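Local atomic coordinates of uncharacterized protein (Staphylococcus aureus subsp. aureus, PDB entry 4H0A), a protein that is of unknown function but belongs to the CAP family of cysteine-rich secretory proteins, joining a CAP domain to a CAP-associated N-terminal region. Residues S54-A59 against S79-S84; R61-P64 against K70-V73. All blocks are in the same frame, centred on the assembly; numbering follows the deposited sequence.

Contact 1. Residues S54-A59 against S79-S84; sequences SKFGQA and SYYIVS. With EDO (1,2-ethanediol), chain E.
Phe56, the last helical residue of helix 50-56, reaches Tyr81 of strand 79-86 with the far end of its ring. Its CB, directed toward the strand, meets C1 of a bound 1,2-ethanediol, probably a remnant of the crystallisation liquor. With CG anti to the carbonyl carbon (chi1 -55°), the ring swings beside the backbone N and lays one face against the diol: CG lies nearest to C2, while CD1 and CE1 meet the hydroxyl, Phe56 CE1 standing 3.4 Å from the diol O2. The other face carries CG of Lys55. At the tip, Phe56 CZ comes within 4.1 Å of Tyr81 CE2. The two rings are nearly parallel, their planes 19° apart, but with centroids 5.5 Å apart they are slid so far that they barely overlap. In the CAP-associated N-terminal region this touch sets the end of the helix against the antiparallel sheet, and Trp44 meets both rings, completing an aromatic cluster. Tyr81 presents its edge to the diol, whose C2 lies in the ring plane. A weak hydrogen bond of 3.3 Å runs from the diol O2 to Ser79 OG, which also bonds to Asp76. The helix ends at Phe56, and Gly57, with positive phi, leads on toward strand 61-65.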
# COMPACT_ATOMS: atom_id res chain seq x y z
N SER A 54 16.39 5.12 17.51
CA SER A 54 16.73 6.10 18.55
C SER A 54 15.56 7.08 18.81
O SER A 54 15.26 7.35 19.97
CB SER A 54 17.97 6.90 18.14
OG SER A 54 19.11 6.06 18.13
N LYS A 55 14.92 7.58 17.75
CA LYS A 55 13.81 8.53 17.87
C LYS A 55 12.53 7.88 18.44
O LYS A 55 11.93 8.45 19.35
CB LYS A 55 13.49 9.13 16.48
CG LYS A 55 12.48 10.28 16.48
CD LYS A 55 12.04 10.68 15.05
CE LYS A 55 12.85 11.82 14.46
NZ LYS A 55 12.36 13.15 14.93
N PHE A 56 12.09 6.74 17.89
CA PHE A 56 10.83 6.09 18.27
C PHE A 56 10.95 4.87 19.17
O PHE A 56 9.92 4.33 19.59
CB PHE A 56 10.13 5.60 17.00
CG PHE A 56 9.89 6.66 15.96
CD1 PHE A 56 9.29 7.87 16.30
CD2 PHE A 56 10.18 6.42 14.63
CE1 PHE A 56 9.02 8.83 15.33
CE2 PHE A 56 9.91 7.39 13.66
CZ PHE A 56 9.34 8.59 14.02
N GLY A 57 12.16 4.40 19.44
CA GLY A 57 12.33 3.16 20.17
C GLY A 57 12.24 2.02 19.17
O GLY A 57 12.20 2.24 17.95
N GLN A 58 12.13 0.81 19.66
CA GLN A 58 12.13 -0.36 18.81
C GLN A 58 10.87 -0.46 17.95
O GLN A 58 9.77 -0.12 18.39
CB GLN A 58 12.26 -1.62 19.68
CG GLN A 58 13.58 -1.66 20.48
CD GLN A 58 14.80 -1.91 19.61
OE1 GLN A 58 14.82 -2.82 18.79
NE2 GLN A 58 15.86 -1.13 19.79
N ALA A 59 11.02 -0.95 16.71
CA ALA A 59 9.90 -1.13 15.79
C ALA A 59 8.93 -2.16 16.34
O ALA A 59 9.30 -3.03 17.13
CB ALA A 59 10.40 -1.55 14.42
N SER A 79 0.16 8.01 14.15
CA SER A 79 1.05 7.82 13.02
C SER A 79 1.21 6.37 12.66
O SER A 79 1.01 5.48 13.49
CB SER A 79 2.42 8.41 13.35
OG SER A 79 2.99 7.78 14.48
N TYR A 80 1.57 6.13 11.39
CA TYR A 80 1.79 4.79 10.88
C TYR A 80 2.88 4.85 9.83
O TYR A 80 2.73 5.58 8.85
CB TYR A 80 0.48 4.23 10.30
CG TYR A 80 0.63 2.81 9.81
CD1 TYR A 80 0.56 1.74 10.69
CD2 TYR A 80 0.93 2.55 8.47
CE1 TYR A 80 0.76 0.43 10.25
CE2 TYR A 80 1.12 1.24 8.02
CZ TYR A 80 1.04 0.19 8.92
OH TYR A 80 1.20 -1.10 8.46
N TYR A 81 3.97 4.09 10.02
CA TYR A 81 5.09 4.06 9.07
C TYR A 81 5.49 2.65 8.70
O TYR A 81 5.67 1.82 9.60
CB TYR A 81 6.33 4.74 9.69
CG TYR A 81 6.09 6.10 10.29
CD1 TYR A 81 6.04 7.24 9.49
CD2 TYR A 81 5.99 6.27 11.66
CE1 TYR A 81 5.88 8.51 10.04
CE2 TYR A 81 5.84 7.54 12.23
CZ TYR A 81 5.78 8.65 11.41
OH TYR A 81 5.66 9.92 11.94
N ILE A 82 5.67 2.38 7.40
CA ILE A 82 6.28 1.14 6.90
C ILE A 82 7.59 1.61 6.31
O ILE A 82 7.60 2.31 5.29
CB ILE A 82 5.46 0.30 5.89
CG1 ILE A 82 4.09 -0.09 6.48
CG2 ILE A 82 6.28 -0.97 5.49
CD1 ILE A 82 3.10 -0.66 5.42
N VAL A 83 8.70 1.29 6.99
CA VAL A 83 10.04 1.72 6.59
C VAL A 83 10.79 0.55 5.98
O VAL A 83 11.00 -0.43 6.69
CB VAL A 83 10.78 2.28 7.84
CG1 VAL A 83 12.19 2.75 7.48
CG2 VAL A 83 9.97 3.40 8.50
N SER A 84 11.20 0.64 4.71
CA SER A 84 11.97 -0.43 4.05
C SER A 84 13.43 -0.09 4.06
O SER A 84 13.79 1.07 3.82
CB SER A 84 11.51 -0.63 2.61
OG SER A 84 10.10 -0.71 2.54
C1 EDO E . 6.15 5.71 17.35
O1 EDO E . 6.07 4.31 17.33
C2 EDO E . 6.02 6.25 15.91
O2 EDO E . 5.94 7.66 15.98

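Contact 2. Residues R61-P64 against K70-V73; sequences RVYP and KNYV. With EDO (1,2-ethanediol), chain C.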
# COMPACT_ATOMS: atom_id res chain seq x y z
N ARG A 61 7.24 -4.34 14.46
CA ARG A 61 7.37 -5.52 13.63
C ARG A 61 8.57 -5.34 12.70
O ARG A 61 8.71 -4.25 12.15
CB ARG A 61 6.05 -5.57 12.81
CG ARG A 61 5.65 -6.88 12.23
CD ARG A 61 4.17 -6.98 11.92
NE ARG A 61 3.61 -5.87 11.13
CZ ARG A 61 3.32 -5.88 9.83
NH1 ARG A 61 3.61 -6.94 9.08
NH2 ARG A 61 2.73 -4.83 9.26
N VAL A 62 9.42 -6.37 12.52
CA VAL A 62 10.56 -6.32 11.58
C VAL A 62 10.55 -7.62 10.82
O VAL A 62 10.51 -8.66 11.46
CB VAL A 62 11.93 -6.09 12.25
CG1 VAL A 62 13.07 -6.08 11.22
CG2 VAL A 62 11.93 -4.80 13.08
N TYR A 63 10.58 -7.57 9.48
CA TYR A 63 10.51 -8.79 8.68
C TYR A 63 11.17 -8.64 7.31
O TYR A 63 11.13 -7.56 6.71
CB TYR A 63 9.04 -9.20 8.46
CG TYR A 63 8.16 -8.07 7.95
CD1 TYR A 63 7.60 -7.16 8.83
CD2 TYR A 63 7.88 -7.93 6.60
CE1 TYR A 63 6.80 -6.11 8.37
CE2 TYR A 63 7.07 -6.90 6.13
CZ TYR A 63 6.53 -5.99 7.02
OH TYR A 63 5.74 -4.96 6.54
N PRO A 64 11.71 -9.74 6.77
CA PRO A 64 12.29 -9.66 5.43
C PRO A 64 11.22 -9.76 4.34
O PRO A 64 10.16 -10.34 4.55
CB PRO A 64 13.20 -10.89 5.38
CG PRO A 64 12.50 -11.90 6.25
CD PRO A 64 11.82 -11.11 7.33
N LYS A 70 14.24 -5.35 4.06
CA LYS A 70 13.68 -5.59 5.39
C LYS A 70 12.71 -4.47 5.71
O LYS A 70 13.04 -3.31 5.46
CB LYS A 70 14.79 -5.65 6.45
CG LYS A 70 15.19 -7.03 6.89
CD LYS A 70 15.86 -6.95 8.25
CE LYS A 70 16.78 -8.10 8.51
NZ LYS A 70 17.83 -7.74 9.50
N ASN A 71 11.52 -4.81 6.23
CA ASN A 71 10.54 -3.78 6.59
C ASN A 71 10.47 -3.62 8.09
O ASN A 71 10.54 -4.60 8.81
CB ASN A 71 9.16 -4.13 6.03
CG ASN A 71 8.87 -3.53 4.68
OD1 ASN A 71 9.66 -2.78 4.13
ND2 ASN A 71 7.74 -3.84 4.09
N TYR A 72 10.36 -2.36 8.55
CA TYR A 72 10.21 -1.99 9.95
C TYR A 72 8.91 -1.27 10.07
O TYR A 72 8.70 -0.31 9.32
CB TYR A 72 11.36 -1.07 10.41
CG TYR A 72 12.71 -1.73 10.49
CD1 TYR A 72 13.41 -2.08 9.34
CD2 TYR A 72 13.33 -1.95 11.72
CE1 TYR A 72 14.64 -2.72 9.41
CE2 TYR A 72 14.58 -2.56 11.80
CZ TYR A 72 15.22 -2.96 10.64
OH TYR A 72 16.45 -3.55 10.70
N VAL A 73 8.03 -1.69 10.98
CA VAL A 73 6.76 -0.98 11.12
C VAL A 73 6.78 -0.24 12.43
O VAL A 73 7.08 -0.85 13.47
CB VAL A 73 5.55 -1.94 11.00
CG1 VAL A 73 4.23 -1.18 11.14
CG2 VAL A 73 5.61 -2.69 9.67
C1 EDO C . 5.67 -0.69 1.74
O1 EDO C . 6.03 0.66 1.53
C2 EDO C . 6.95 -1.50 1.41
O2 EDO C . 6.72 -2.88 1.53
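Asn71 ND2 is held by two groups: it gives a hydrogen bond of 2.9 Å to O2 of a 1,2-ethanediol, nearly straight at 167°, and a weak one of 3.4 Å to Tyr63 OH in the tyrosine conformer given here, one of two. Asn71 OD1 is bonded to Ser84 OG on the next strand; the diol and Ser84 hold the amide, and the weak bond adds little. The diol is in turn bonded to Arg170. In the same conformer CG of Tyr63 sits between the backbone N and the carbonyl carbon (chi1 50°), bringing the ring back over the neighbouring strand. Asn71 CB then rests over one ring face, 3.7 Å from the centroid of Tyr63, in a CH-pi contact, and the amide stands almost perpendicular to the ring. Strands 61-65 and 69-76 form a beta hairpin at one edge of a seven-stranded antiparallel sheet, strand 61-65 being outermost. Tyr63 and Asn71 are a hydrogen-bonded pair: Asn71 N binds Tyr63 O at 2.8 Å, and Tyr63 N binds Asn71 O. Two residues along, Val73 N bonds to Arg61 O. On the face shared with Tyr63, Val73 CG2 lies at the edge of that tyrosine conformer and also against one face of the Arg61 guanidinium, 3.6 Å from Arg61 NH2. That guanidinium continues to helix 201-219, with a salt bridge to Glu211 and hydrogen bonds to Asn204 and Ser208, so the edge strand is tied to the helix. On the other face, Val62 and Tyr72 are a non-hydrogen-bonded pair. Val62 CG1 sits over the Tyr72 ring, 3.9 Å from its centroid, while Val62 CG2 touches Tyr72 CD2 at 3.5 Å. Beside them the extended chain of Lys70 passes its CD close to Val62 CG1.

Contacts 1 and 2 have centres about 10 Å apart within the CAP-associated N-terminal region. Along the chain the order is helix 50-56, strand 61-65, strand 69-76 and strand 79-86, so the hairpin of contact 2 is formed by residues lying between the two segments of contact 1. Strands 69-76 and 79-86 are sheet neighbours and join the contacts directly: Tyr72 N probably bonds to Val83 O at 2.8 Å, and Ala59 CB packs on Val73 O. Contact 1 thus brings helix 50-56 to the sheet, whereas contact 2 forms its edge, beside helix 201-219.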